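Local atomic coordinates of Serpin48 (Tenebrio molitor, PDB entry 3OZQ), a protein that inhibits the serine protease SPE with high specificity as a serpin of insect innate immunity. Residues Y89-A94 against M365-G370; L35-S40 against N167-N172; S317-S322 against F358-K363; L222-K227 against V266-F271. All coordinates share one frame; numbering follows the deposited sequence.

Interaction 1: residues Y89-A94 against M365-G370; sequences YTLHTA and MILFAG
Leu91 meets Phe368 and Leu367 through carbon atoms alone, and no hydrogen bond spans the two segments. The closer apolar pair is Leu91 CD1 on Phe368 CE2, at 3.8 Å; the neighbouring ring atom Phe368 CZ lies 4.1 Å from the same CD1. The methyl meets the CE2-CZ side of the ring at a slant, and the two side chains cross obliquely. The other branch of the leucine is more loosely engaged, with Leu91 CD2 4.4 Å from Leu367 CD2. Leu91 holds CG anti to its N (chi1 179°), which brings the fork up to strand 365-372, so that CD1 meets Phe368 and CD2 lies nearer Leu367.

Backbone bonding explains why two consecutive residues face one leucine. Leu367 and Phe368 both bond to Ile360 of strand 356-362, a classic beta bulge, and both CB atoms point toward segment 89-94. In serpin terms, strand 90-100 belongs to sheet A and strand 365-372 to sheet B, so the contact lies between the two sheets. Leu169 of strand 163-174 also touches Leu91 and Phe368. With 109 Å² buried and no polar group involved, cohesion here rests on shape and the exclusion of water, without directional bonds.

Interaction 2: residues L35-S40 against N167-N172; sequences LVSPFS and NALYFN
Ser40 OG and Asn167 CG both lie opposite their own backbone N (chi1 -178° for the asparagine), which extends the serine hydroxyl and the amide toward each other. Leu169 takes a less common course: its CG sits between backbone N and carbonyl carbon (chi1 44°), the crowded position, and together with a nearly eclipsed chi2 of 14° this puts CD2 into the turn between Ser37 and Ser40 in a strained shape.

Ser40 OG lies 3.2 Å from Asn167 OD1. A hydrogen bond here is possible but not settled, because the hydroxyl proton could equally go to a different acceptor. OD1 takes a weak hydrogen bond from Asn95 ND2, while the NH2 end of the Asn167 amide lies against the Ser40 carbonyl group without a bond being assigned. Beside this polar pair, Leu169 CD2 presses on Ser40 CB at 3.4 Å, a squeezed carbon-carbon approach, and also reaches Ser37 OG at 3.6 Å.

This is the serpin shutter region, where the N-terminus of helix 38-50 abuts strand 163-174 of sheet A; Asn167 opens the NALYF sequence of that strand. Ser37 is the N-cap, its OG accepting from Ser40 N at 3.0 Å, and the same hydroxyl is hydrogen-bonded to Leu367 O of strand 365-372. An alanine in place of Asn167 would remove the amide, and would probably cost Asn95 ND2 its weak acceptor and Ser40 OG a possible one, and leave a gap beside Ser40. Asn167 is further held in sheet A by backbone bonds to Val314 and Lys316 of strand 310-321.

Interaction 3: residues S317-S322 against F358-K363; sequences SFIDVS and FYIKVK
Ile319 of strand 310-321 bridges to Phe358 and Ile360 of strand 356-362, where the serpin sheet A packs against sheet B. The nearest CA atoms, those of Ile319 and Ile360, are 10.4 Å apart, a spacing of layered sheets that meet through side chains rather than of hydrogen-bonded neighbours.

Along the first segment, Ser317 packs on Phe368 of strand 365-372, the partner of strand 356-362 in sheet B, and Phe318 lays its ring near that of Tyr170. Ile319 then points toward the second segment and carries the whole contact. Its CG1 is anti to N (chi1 -173°) and its outer torsion is also extended (chi2 174°), which brings CD1 up to strand 356-362. That methyl reaches Phe358 CE1 at 4.4 Å, coming at the ring obliquely. Further along, Val321 is tied to Phe271 by backbone hydrogen bonding, Val321 N to Phe271 O, which keeps the strand beside strand 260-278.

On the facing strand, Phe358 also meets the Phe271 ring, their planes about 40° apart, and Ile360 touches Leu232 of strand 231-237. Every partner across the contact is apolar, and 103 Å² is buried in all. The two isoleucines reach for each other tip to tip, Ile319 CD1 ending 4.1 Å from Ile360 CD1.

Interaction 4: residues L222-K227 against V266-F271; sequences LELPFK and VALPKF
Two sheets of the serpin fold pack here: strand 219-225, in the sheet B of the family, supplies Leu222 and Leu224, and strand 260-278 supplies Val266 and Leu268 from the part next to strand 196-205 of sheet C. The strands are not hydrogen-bonded partners. Their nearest CA atoms, those of Leu222 and Val266, stand 9.0 Å apart, and the interval is filled by side chains, with 138 Å² buried.

Two pairs make the contact. Residues two apart on each strand point toward the other segment, giving Leu222 with Val266 and Leu224 with Leu268, while Glu223 and Ala267 in between make no contact across. In the first pair the side chains cross at about a right angle, and Leu222 CD2 rests on Val266 CG1 at 3.7 Å. Val266 sets CG1 anti to its carbonyl carbon (chi1 -47°), which is what places that methyl, rather than CG2, against the leucine.

The second pair is arranged otherwise. Leu224 and Leu268 slide past each other in opposite directions, and one methyl of each makes the closest approach.

Neighbouring strands close the surroundings: Phe209 of strand 207-214 touches both Leu222 and Leu224, and Leu204 and Met202 of strand 196-205 touch Val266 and Leu268. No polar atom enters either pair, and all four residues are buried. The looser of the two closest approaches is Leu224 CD1 to Leu268 CD2, at 4.0 Å.

All four contacts are buried, but they differ in depth and chemistry. Interactions 1, 2 and 3 lie within 9 Å of one another, centre to centre, near the middle of the chain; interaction 4 is about 18 Å from the chain centre. Interactions 1 and 3 share the sheet B hairpin of strands 356-362 and 365-372, each setting a different sheet A strand against it. Interaction 2 brings in strand 163-174, which pairs with both of those sheet A strands, and is the one with polar groups facing each other, beside the packing of Leu169. Interaction 4, between sheets B and C, is purely apolar like 1 and 3; strands 310-321 and 260-278, paired neighbours, connect it to interaction 3.

Interaction 1: residues Y89-A94 against M365-G370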
loop_
_atom_site.group_PDB
_atom_site.type_symbol
_atom_site.label_atom_id
_atom_site.label_comp_id
_atom_site.label_asym_id
_atom_site.label_seq_id
_atom_site.Cartn_x
_atom_site.Cartn_y
_atom_site.Cartn_z
ATOM N N TYR A 89 6.107 6.150 14.634
ATOM C CA TYR A 89 6.177 5.627 13.271
ATOM C C TYR A 89 5.732 6.640 12.222
ATOM O O TYR A 89 4.905 7.515 12.501
ATOM C CB TYR A 89 5.327 4.366 13.140
ATOM C CG TYR A 89 3.841 4.584 13.353
ATOM C CD1 TYR A 89 3.061 5.233 12.398
ATOM C CD2 TYR A 89 3.213 4.119 14.501
ATOM C CE1 TYR A 89 1.700 5.417 12.592
ATOM C CE2 TYR A 89 1.860 4.299 14.702
ATOM C CZ TYR A 89 1.105 4.942 13.752
ATOM O OH TYR A 89 -0.246 5.110 13.973
ATOM N N THR A 90 6.260 6.500 11.005
ATOM C CA THR A 90 5.973 7.462 9.942
ATOM C C THR A 90 5.718 6.816 8.583
ATOM O O THR A 90 6.512 6.000 8.102
ATOM C CB THR A 90 7.136 8.443 9.761
ATOM O OG1 THR A 90 7.725 8.730 11.035
ATOM C CG2 THR A 90 6.647 9.740 9.105
ATOM N N LEU A 91 4.611 7.194 7.963
ATOM C CA LEU A 91 4.383 6.894 6.559
ATOM C C LEU A 91 4.944 8.034 5.711
ATOM O O LEU A 91 4.598 9.196 5.927
ATOM C CB LEU A 91 2.893 6.737 6.294
ATOM C CG LEU A 91 2.527 6.440 4.843
ATOM C CD1 LEU A 91 3.105 5.074 4.441
ATOM C CD2 LEU A 91 1.020 6.465 4.694
ATOM N N HIS A 92 5.831 7.705 4.775
ATOM C CA HIS A 92 6.375 8.677 3.833
ATOM C C HIS A 92 5.687 8.480 2.491
ATOM O O HIS A 92 5.623 7.368 1.980
ATOM C CB HIS A 92 7.894 8.500 3.678
ATOM C CG HIS A 92 8.658 8.702 4.951
ATOM N ND1 HIS A 92 8.799 7.715 5.902
ATOM C CD2 HIS A 92 9.304 9.788 5.441
ATOM C CE1 HIS A 92 9.508 8.177 6.917
ATOM N NE2 HIS A 92 9.824 9.434 6.664
ATOM N N THR A 93 5.150 9.559 1.934
ATOM C CA THR A 93 4.482 9.486 0.645
ATOM C C THR A 93 4.945 10.632 -0.224
ATOM O O THR A 93 5.201 11.730 0.266
ATOM C CB THR A 93 2.950 9.572 0.811
ATOM O OG1 THR A 93 2.577 10.924 1.111
ATOM C CG2 THR A 93 2.495 8.683 1.934
ATOM N N ALA A 94 5.074 10.371 -1.514
ATOM C CA ALA A 94 5.298 11.423 -2.484
ATOM C C ALA A 94 4.244 11.208 -3.539
ATOM O O ALA A 94 4.422 10.390 -4.441
ATOM C CB ALA A 94 6.679 11.319 -3.079
ATOM N N MET A 365 -6.932 0.342 10.287
ATOM C CA MET A 365 -6.897 0.509 8.839
ATOM C C MET A 365 -5.673 -0.127 8.174
ATOM O O MET A 365 -4.533 0.146 8.555
ATOM C CB MET A 365 -6.975 1.976 8.469
ATOM C CG MET A 365 -7.249 2.197 6.993
ATOM S SD MET A 365 -7.321 3.940 6.633
ATOM C CE MET A 365 -5.655 4.443 7.027
ATOM N N ILE A 366 -5.927 -0.967 7.177
ATOM C CA ILE A 366 -4.856 -1.550 6.368
ATOM C C ILE A 366 -4.140 -0.501 5.507
ATOM O O ILE A 366 -4.761 0.179 4.695
ATOM C CB ILE A 366 -5.387 -2.685 5.481
ATOM C CG1 ILE A 366 -5.941 -3.810 6.358
ATOM C CG2 ILE A 366 -4.268 -3.231 4.559
ATOM C CD1 ILE A 366 -6.564 -4.948 5.586
ATOM N N LEU A 367 -2.829 -0.381 5.700
ATOM C CA LEU A 367 -1.989 0.561 4.972
ATOM C C LEU A 367 -1.232 -0.077 3.798
ATOM O O LEU A 367 -1.059 0.536 2.747
ATOM C CB LEU A 367 -0.977 1.196 5.923
ATOM C CG LEU A 367 -1.336 2.583 6.449
ATOM C CD1 LEU A 367 -2.675 2.548 7.177
ATOM C CD2 LEU A 367 -0.230 3.153 7.323
ATOM N N PHE A 368 -0.772 -1.303 4.005
ATOM C CA PHE A 368 -0.005 -2.042 3.011
ATOM C C PHE A 368 -0.435 -3.496 3.067
ATOM O O PHE A 368 -0.796 -3.994 4.126
ATOM C CB PHE A 368 1.486 -2.006 3.342
ATOM C CG PHE A 368 2.175 -0.725 2.969
ATOM C CD1 PHE A 368 2.606 -0.509 1.668
ATOM C CD2 PHE A 368 2.435 0.244 3.925
ATOM C CE1 PHE A 368 3.274 0.655 1.318
ATOM C CE2 PHE A 368 3.101 1.422 3.581
ATOM C CZ PHE A 368 3.523 1.619 2.275
ATOM N N ALA A 369 -0.408 -4.168 1.924
ATOM C CA ALA A 369 -0.644 -5.596 1.881
ATOM C C ALA A 369 0.284 -6.211 0.833
ATOM O O ALA A 369 0.749 -5.523 -0.066
ATOM C CB ALA A 369 -2.080 -5.887 1.559
ATOM N N GLY A 370 0.572 -7.493 0.964
ATOM C CA GLY A 370 1.445 -8.133 0.000
ATOM C C GLY A 370 1.680 -9.588 0.332
ATOM O O GLY A 370 1.006 -10.179 1.174
#

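Interaction 2: residues L35-S40 against N167-N172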
loop_
_atom_site.group_PDB
_atom_site.type_symbol
_atom_site.label_atom_id
_atom_site.label_comp_id
_atom_site.label_asym_id
_atom_site.label_seq_id
_atom_site.Cartn_x
_atom_site.Cartn_y
_atom_site.Cartn_z
ATOM N N LEU A 35 4.192 -5.903 -2.981
ATOM C CA LEU A 35 3.734 -4.987 -1.942
ATOM C C LEU A 35 2.866 -3.937 -2.627
ATOM O O LEU A 35 3.223 -3.440 -3.695
ATOM C CB LEU A 35 4.933 -4.316 -1.257
ATOM C CG LEU A 35 4.647 -3.239 -0.205
ATOM C CD1 LEU A 35 3.969 -3.859 1.015
ATOM C CD2 LEU A 35 5.927 -2.537 0.223
ATOM N N VAL A 36 1.712 -3.632 -2.031
ATOM C CA VAL A 36 0.807 -2.626 -2.556
ATOM C C VAL A 36 0.129 -1.847 -1.423
ATOM O O VAL A 36 -0.082 -2.382 -0.333
ATOM C CB VAL A 36 -0.260 -3.246 -3.507
ATOM C CG1 VAL A 36 -1.117 -4.319 -2.776
ATOM C CG2 VAL A 36 -1.131 -2.142 -4.179
ATOM N N SER A 37 -0.166 -0.570 -1.678
ATOM C CA SER A 37 -0.943 0.235 -0.747
ATOM C C SER A 37 -2.263 0.649 -1.380
ATOM O O SER A 37 -2.355 1.699 -2.026
ATOM C CB SER A 37 -0.191 1.481 -0.316
ATOM O OG SER A 37 -0.981 2.199 0.624
ATOM N N PRO A 38 -3.295 -0.184 -1.210
ATOM C CA PRO A 38 -4.614 0.246 -1.696
ATOM C C PRO A 38 -5.044 1.566 -1.047
ATOM O O PRO A 38 -5.616 2.450 -1.716
ATOM C CB PRO A 38 -5.524 -0.914 -1.300
ATOM C CG PRO A 38 -4.576 -2.121 -1.260
ATOM C CD PRO A 38 -3.308 -1.558 -0.680
ATOM N N PHE A 39 -4.741 1.721 0.236
ATOM C CA PHE A 39 -5.085 2.960 0.939
ATOM C C PHE A 39 -4.510 4.192 0.246
ATOM O O PHE A 39 -5.240 5.127 -0.089
ATOM C CB PHE A 39 -4.579 2.928 2.382
ATOM C CG PHE A 39 -4.445 4.294 2.991
ATOM C CD1 PHE A 39 -3.216 4.933 3.033
ATOM C CD2 PHE A 39 -5.557 4.952 3.493
ATOM C CE1 PHE A 39 -3.097 6.203 3.564
ATOM C CE2 PHE A 39 -5.441 6.212 4.037
ATOM C CZ PHE A 39 -4.208 6.834 4.079
ATOM N N SER A 40 -3.192 4.200 0.028
ATOM C CA SER A 40 -2.548 5.386 -0.528
ATOM C C SER A 40 -3.069 5.702 -1.940
ATOM O O SER A 40 -3.380 6.859 -2.270
ATOM C CB SER A 40 -1.022 5.223 -0.502
ATOM O OG SER A 40 -0.366 6.478 -0.561
ATOM N N ASN A 167 2.538 7.979 -7.231
ATOM C CA ASN A 167 2.244 7.551 -5.845
ATOM C C ASN A 167 3.355 6.683 -5.267
ATOM O O ASN A 167 3.339 5.476 -5.422
ATOM C CB ASN A 167 0.930 6.772 -5.840
ATOM C CG ASN A 167 0.495 6.317 -4.455
ATOM O OD1 ASN A 167 0.957 6.820 -3.432
ATOM N ND2 ASN A 167 -0.441 5.384 -4.431
ATOM N N ALA A 168 4.322 7.312 -4.615
ATOM C CA ALA A 168 5.466 6.614 -4.061
ATOM C C ALA A 168 5.363 6.666 -2.553
ATOM O O ALA A 168 5.049 7.714 -1.991
ATOM C CB ALA A 168 6.736 7.264 -4.488
ATOM N N LEU A 169 5.633 5.545 -1.898
ATOM C CA LEU A 169 5.601 5.514 -0.435
ATOM C C LEU A 169 6.366 4.364 0.184
ATOM O O LEU A 169 6.754 3.405 -0.482
ATOM C CB LEU A 169 4.163 5.526 0.136
ATOM C CG LEU A 169 2.981 4.687 -0.386
ATOM C CD1 LEU A 169 3.331 3.570 -1.326
ATOM C CD2 LEU A 169 2.027 4.183 0.731
ATOM N N TYR A 170 6.563 4.485 1.488
ATOM C CA TYR A 170 7.188 3.456 2.288
ATOM C C TYR A 170 6.923 3.817 3.739
ATOM O O TYR A 170 6.651 4.977 4.060
ATOM C CB TYR A 170 8.690 3.364 2.003
ATOM C CG TYR A 170 9.507 4.516 2.538
ATOM C CD1 TYR A 170 10.074 4.458 3.805
ATOM C CD2 TYR A 170 9.724 5.660 1.772
ATOM C CE1 TYR A 170 10.832 5.506 4.300
ATOM C CE2 TYR A 170 10.479 6.720 2.260
ATOM C CZ TYR A 170 11.033 6.633 3.528
ATOM O OH TYR A 170 11.782 7.675 4.026
ATOM N N PHE A 171 7.000 2.813 4.603
ATOM C CA PHE A 171 6.599 2.929 5.997
ATOM C C PHE A 171 7.813 2.719 6.886
ATOM O O PHE A 171 8.702 1.933 6.562
ATOM C CB PHE A 171 5.568 1.846 6.314
ATOM C CG PHE A 171 4.883 2.022 7.640
ATOM C CD1 PHE A 171 4.141 3.159 7.906
ATOM C CD2 PHE A 171 4.968 1.037 8.621
ATOM C CE1 PHE A 171 3.492 3.316 9.132
ATOM C CE2 PHE A 171 4.321 1.191 9.844
ATOM C CZ PHE A 171 3.576 2.330 10.096
ATOM N N ASN A 172 7.842 3.424 8.010
ATOM C CA ASN A 172 8.910 3.266 8.984
ATOM C C ASN A 172 8.344 3.058 10.385
ATOM O O ASN A 172 7.619 3.916 10.898
ATOM C CB ASN A 172 9.827 4.484 8.955
ATOM C CG ASN A 172 10.835 4.474 10.082
ATOM O OD1 ASN A 172 11.949 3.956 9.935
ATOM N ND2 ASN A 172 10.451 5.038 11.223
#

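Interaction 3: residues S317-S322 against F358-K363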
loop_
_atom_site.group_PDB
_atom_site.type_symbol
_atom_site.label_atom_id
_atom_site.label_comp_id
_atom_site.label_asym_id
_atom_site.label_seq_id
_atom_site.Cartn_x
_atom_site.Cartn_y
_atom_site.Cartn_z
ATOM N N SER A 317 6.510 1.326 -4.170
ATOM C CA SER A 317 6.718 1.230 -2.729
ATOM C C SER A 317 7.684 0.095 -2.423
ATOM O O SER A 317 7.913 -0.778 -3.259
ATOM C CB SER A 317 5.379 0.999 -2.016
ATOM O OG SER A 317 4.892 -0.312 -2.255
ATOM N N PHE A 318 8.258 0.126 -1.224
ATOM C CA PHE A 318 9.077 -0.973 -0.734
ATOM C C PHE A 318 8.867 -1.165 0.755
ATOM O O PHE A 318 8.328 -0.292 1.452
ATOM C CB PHE A 318 10.558 -0.723 -1.006
ATOM C CG PHE A 318 11.154 0.345 -0.155
ATOM C CD1 PHE A 318 10.992 1.681 -0.495
ATOM C CD2 PHE A 318 11.885 0.026 0.975
ATOM C CE1 PHE A 318 11.543 2.678 0.289
ATOM C CE2 PHE A 318 12.434 1.017 1.765
ATOM C CZ PHE A 318 12.264 2.343 1.420
ATOM N N ILE A 319 9.285 -2.330 1.221
ATOM C CA ILE A 319 9.292 -2.653 2.635
ATOM C C ILE A 319 10.562 -3.442 2.919
ATOM O O ILE A 319 11.015 -4.258 2.099
ATOM C CB ILE A 319 8.083 -3.493 3.040
ATOM C CG1 ILE A 319 8.042 -3.660 4.570
ATOM C CG2 ILE A 319 8.150 -4.855 2.346
ATOM C CD1 ILE A 319 6.800 -4.364 5.083
ATOM N N ASP A 320 11.156 -3.165 4.065
ATOM C CA ASP A 320 12.400 -3.810 4.423
ATOM C C ASP A 320 12.259 -4.260 5.868
ATOM O O ASP A 320 12.241 -3.442 6.790
ATOM C CB ASP A 320 13.571 -2.846 4.228
ATOM C CG ASP A 320 14.916 -3.548 4.283
ATOM O OD1 ASP A 320 15.927 -2.927 3.883
ATOM O OD2 ASP A 320 14.961 -4.723 4.724
ATOM N N VAL A 321 12.106 -5.566 6.061
ATOM C CA VAL A 321 11.762 -6.087 7.374
ATOM C C VAL A 321 12.977 -6.706 8.024
ATOM O O VAL A 321 13.594 -7.604 7.467
ATOM C CB VAL A 321 10.616 -7.105 7.298
ATOM C CG1 VAL A 321 10.431 -7.782 8.627
ATOM C CG2 VAL A 321 9.326 -6.401 6.884
ATOM N N SER A 322 13.312 -6.208 9.207
ATOM C CA SER A 322 14.513 -6.639 9.908
ATOM C C SER A 322 14.262 -6.781 11.412
ATOM O O SER A 322 13.115 -6.753 11.870
ATOM C CB SER A 322 15.642 -5.648 9.645
ATOM O OG SER A 322 15.314 -4.399 10.230
ATOM N N PHE A 358 0.934 -10.850 4.102
ATOM C CA PHE A 358 1.114 -9.960 5.242
ATOM C C PHE A 358 0.412 -8.636 4.981
ATOM O O PHE A 358 0.125 -8.283 3.836
ATOM C CB PHE A 358 2.587 -9.677 5.498
ATOM C CG PHE A 358 3.249 -8.954 4.375
ATOM C CD1 PHE A 358 3.180 -7.570 4.280
ATOM C CD2 PHE A 358 3.906 -9.656 3.380
ATOM C CE1 PHE A 358 3.784 -6.898 3.225
ATOM C CE2 PHE A 358 4.507 -8.993 2.335
ATOM C CZ PHE A 358 4.436 -7.606 2.247
ATOM N N TYR A 359 0.144 -7.896 6.049
ATOM C CA TYR A 359 -0.411 -6.567 5.890
ATOM C C TYR A 359 -0.142 -5.708 7.105
ATOM O O TYR A 359 -0.094 -6.201 8.230
ATOM C CB TYR A 359 -1.908 -6.599 5.523
ATOM C CG TYR A 359 -2.852 -7.192 6.563
ATOM C CD1 TYR A 359 -3.329 -8.493 6.432
ATOM C CD2 TYR A 359 -3.308 -6.431 7.636
ATOM C CE1 TYR A 359 -4.207 -9.035 7.360
ATOM C CE2 TYR A 359 -4.187 -6.971 8.581
ATOM C CZ TYR A 359 -4.629 -8.271 8.426
ATOM O OH TYR A 359 -5.503 -8.816 9.335
ATOM N N ILE A 360 0.057 -4.419 6.856
ATOM C CA ILE A 360 0.330 -3.467 7.913
ATOM C C ILE A 360 -0.958 -2.689 8.198
ATOM O O ILE A 360 -1.593 -2.170 7.270
ATOM C CB ILE A 360 1.445 -2.489 7.496
ATOM C CG1 ILE A 360 2.799 -3.213 7.423
ATOM C CG2 ILE A 360 1.555 -1.339 8.475
ATOM C CD1 ILE A 360 3.932 -2.281 7.182
ATOM N N LYS A 361 -1.344 -2.626 9.471
ATOM C CA LYS A 361 -2.527 -1.865 9.893
ATOM C C LYS A 361 -2.130 -0.727 10.795
ATOM O O LYS A 361 -1.205 -0.850 11.598
ATOM C CB LYS A 361 -3.516 -2.717 10.683
ATOM C CG LYS A 361 -4.443 -3.600 9.889
ATOM C CD LYS A 361 -5.520 -4.218 10.808
ATOM C CE LYS A 361 -4.890 -5.038 11.937
ATOM N NZ LYS A 361 -5.900 -5.704 12.831
ATOM N N VAL A 362 -2.846 0.385 10.672
ATOM C CA VAL A 362 -2.733 1.456 11.639
ATOM C C VAL A 362 -4.135 1.851 12.083
ATOM O O VAL A 362 -4.958 2.273 11.268
ATOM C CB VAL A 362 -1.993 2.670 11.071
ATOM C CG1 VAL A 362 -2.121 3.851 12.022
ATOM C CG2 VAL A 362 -0.526 2.327 10.821
ATOM N N LYS A 363 -4.413 1.675 13.371
ATOM C CA LYS A 363 -5.699 2.070 13.927
ATOM C C LYS A 363 -6.842 1.405 13.171
ATOM O O LYS A 363 -7.804 2.068 12.754
ATOM C CB LYS A 363 -5.824 3.599 13.905
ATOM C CG LYS A 363 -4.548 4.270 14.407
ATOM C CD LYS A 363 -4.707 5.758 14.660
ATOM C CE LYS A 363 -3.430 6.327 15.283
ATOM N NZ LYS A 363 -3.555 7.767 15.665
#

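Interaction 4: residues L222-K227 against V266-F271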
loop_
_atom_site.group_PDB
_atom_site.type_symbol
_atom_site.label_atom_id
_atom_site.label_comp_id
_atom_site.label_asym_id
_atom_site.label_seq_id
_atom_site.Cartn_x
_atom_site.Cartn_y
_atom_site.Cartn_z
ATOM N N LEU A 222 -1.056 -14.154 12.858
ATOM C CA LEU A 222 -0.288 -13.600 13.952
ATOM C C LEU A 222 -0.131 -12.116 13.731
ATOM O O LEU A 222 0.269 -11.691 12.658
ATOM C CB LEU A 222 1.098 -14.226 13.994
ATOM C CG LEU A 222 2.063 -13.550 14.965
ATOM C CD1 LEU A 222 1.666 -13.847 16.386
ATOM C CD2 LEU A 222 3.489 -14.014 14.713
ATOM N N GLU A 223 -0.414 -11.323 14.750
ATOM C CA GLU A 223 -0.245 -9.888 14.610
ATOM C C GLU A 223 0.928 -9.398 15.456
ATOM O O GLU A 223 0.917 -9.477 16.684
ATOM C CB GLU A 223 -1.574 -9.181 14.926
ATOM C CG GLU A 223 -1.469 -7.745 15.298
ATOM C CD GLU A 223 -2.824 -7.145 15.675
ATOM O OE1 GLU A 223 -3.873 -7.715 15.295
ATOM O OE2 GLU A 223 -2.830 -6.092 16.345
ATOM N N LEU A 224 1.969 -8.945 14.772
ATOM C CA LEU A 224 3.184 -8.454 15.408
ATOM C C LEU A 224 3.065 -6.953 15.588
ATOM O O LEU A 224 2.879 -6.221 14.611
ATOM C CB LEU A 224 4.408 -8.781 14.551
ATOM C CG LEU A 224 4.840 -10.246 14.416
ATOM C CD1 LEU A 224 5.915 -10.378 13.350
ATOM C CD2 LEU A 224 5.339 -10.793 15.740
ATOM N N PRO A 225 3.168 -6.496 16.841
ATOM C CA PRO A 225 2.894 -5.112 17.228
ATOM C C PRO A 225 4.079 -4.200 16.985
ATOM O O PRO A 225 5.229 -4.559 17.261
ATOM C CB PRO A 225 2.598 -5.214 18.739
ATOM C CG PRO A 225 2.546 -6.722 19.049
ATOM C CD PRO A 225 3.422 -7.346 18.015
ATOM N N PHE A 226 3.776 -3.033 16.423
ATOM C CA PHE A 226 4.738 -1.961 16.254
ATOM C C PHE A 226 4.526 -0.980 17.391
ATOM O O PHE A 226 3.429 -0.886 17.932
ATOM C CB PHE A 226 4.478 -1.219 14.935
ATOM C CG PHE A 226 4.941 -1.962 13.706
ATOM C CD1 PHE A 226 6.251 -2.414 13.599
ATOM C CD2 PHE A 226 4.063 -2.200 12.661
ATOM C CE1 PHE A 226 6.679 -3.086 12.461
ATOM C CE2 PHE A 226 4.479 -2.877 11.519
ATOM C CZ PHE A 226 5.788 -3.322 11.421
ATOM N N LYS A 227 5.564 -0.234 17.740
ATOM C CA LYS A 227 5.396 0.839 18.700
ATOM C C LYS A 227 4.402 1.861 18.173
ATOM O O LYS A 227 4.472 2.270 17.005
ATOM C CB LYS A 227 6.734 1.516 18.991
ATOM C CG LYS A 227 7.673 0.702 19.854
ATOM C CD LYS A 227 8.863 1.546 20.287
ATOM C CE LYS A 227 9.834 0.754 21.148
ATOM N NZ LYS A 227 10.643 -0.204 20.338
ATOM N N VAL A 266 7.975 -17.251 17.532
ATOM C CA VAL A 266 7.872 -16.808 16.153
ATOM C C VAL A 266 9.178 -16.951 15.395
ATOM O O VAL A 266 10.240 -16.556 15.876
ATOM C CB VAL A 266 7.410 -15.339 16.059
ATOM C CG1 VAL A 266 6.205 -15.100 16.969
ATOM C CG2 VAL A 266 8.548 -14.422 16.433
ATOM N N ALA A 267 9.087 -17.509 14.198
ATOM C CA ALA A 267 10.228 -17.568 13.295
ATOM C C ALA A 267 9.859 -16.821 12.029
ATOM O O ALA A 267 9.055 -17.308 11.233
ATOM C CB ALA A 267 10.586 -19.008 12.962
ATOM N N LEU A 268 10.454 -15.646 11.853
ATOM C CA LEU A 268 10.114 -14.777 10.731
ATOM C C LEU A 268 11.361 -14.454 9.961
ATOM O O LEU A 268 12.280 -13.863 10.507
ATOM C CB LEU A 268 9.505 -13.470 11.243
ATOM C CG LEU A 268 9.047 -12.484 10.161
ATOM C CD1 LEU A 268 7.776 -13.008 9.524
ATOM C CD2 LEU A 268 8.833 -11.111 10.773
ATOM N N PRO A 269 11.394 -14.831 8.679
ATOM C CA PRO A 269 12.501 -14.465 7.799
ATOM C C PRO A 269 12.602 -12.955 7.678
ATOM O O PRO A 269 11.581 -12.245 7.736
ATOM C CB PRO A 269 12.078 -15.030 6.436
ATOM C CG PRO A 269 10.993 -16.015 6.725
ATOM C CD PRO A 269 10.315 -15.534 7.967
ATOM N N LYS A 270 13.807 -12.443 7.482
ATOM C CA LYS A 270 13.872 -11.056 7.050
ATOM C C LYS A 270 13.513 -10.986 5.569
ATOM O O LYS A 270 13.732 -11.930 4.815
ATOM C CB LYS A 270 15.223 -10.418 7.366
ATOM C CG LYS A 270 16.432 -11.133 6.806
ATOM C CD LYS A 270 17.696 -10.461 7.309
ATOM C CE LYS A 270 17.623 -10.248 8.807
ATOM N NZ LYS A 270 18.589 -9.197 9.232
ATOM N N PHE A 271 12.906 -9.883 5.150
ATOM C CA PHE A 271 12.528 -9.767 3.758
ATOM C C PHE A 271 12.469 -8.325 3.290
ATOM O O PHE A 271 12.185 -7.411 4.059
ATOM C CB PHE A 271 11.221 -10.519 3.442
ATOM C CG PHE A 271 10.003 -10.019 4.199
ATOM C CD1 PHE A 271 9.671 -10.545 5.440
ATOM C CD2 PHE A 271 9.175 -9.052 3.650
ATOM C CE1 PHE A 271 8.544 -10.107 6.128
ATOM C CE2 PHE A 271 8.042 -8.614 4.333
ATOM C CZ PHE A 271 7.731 -9.134 5.575
#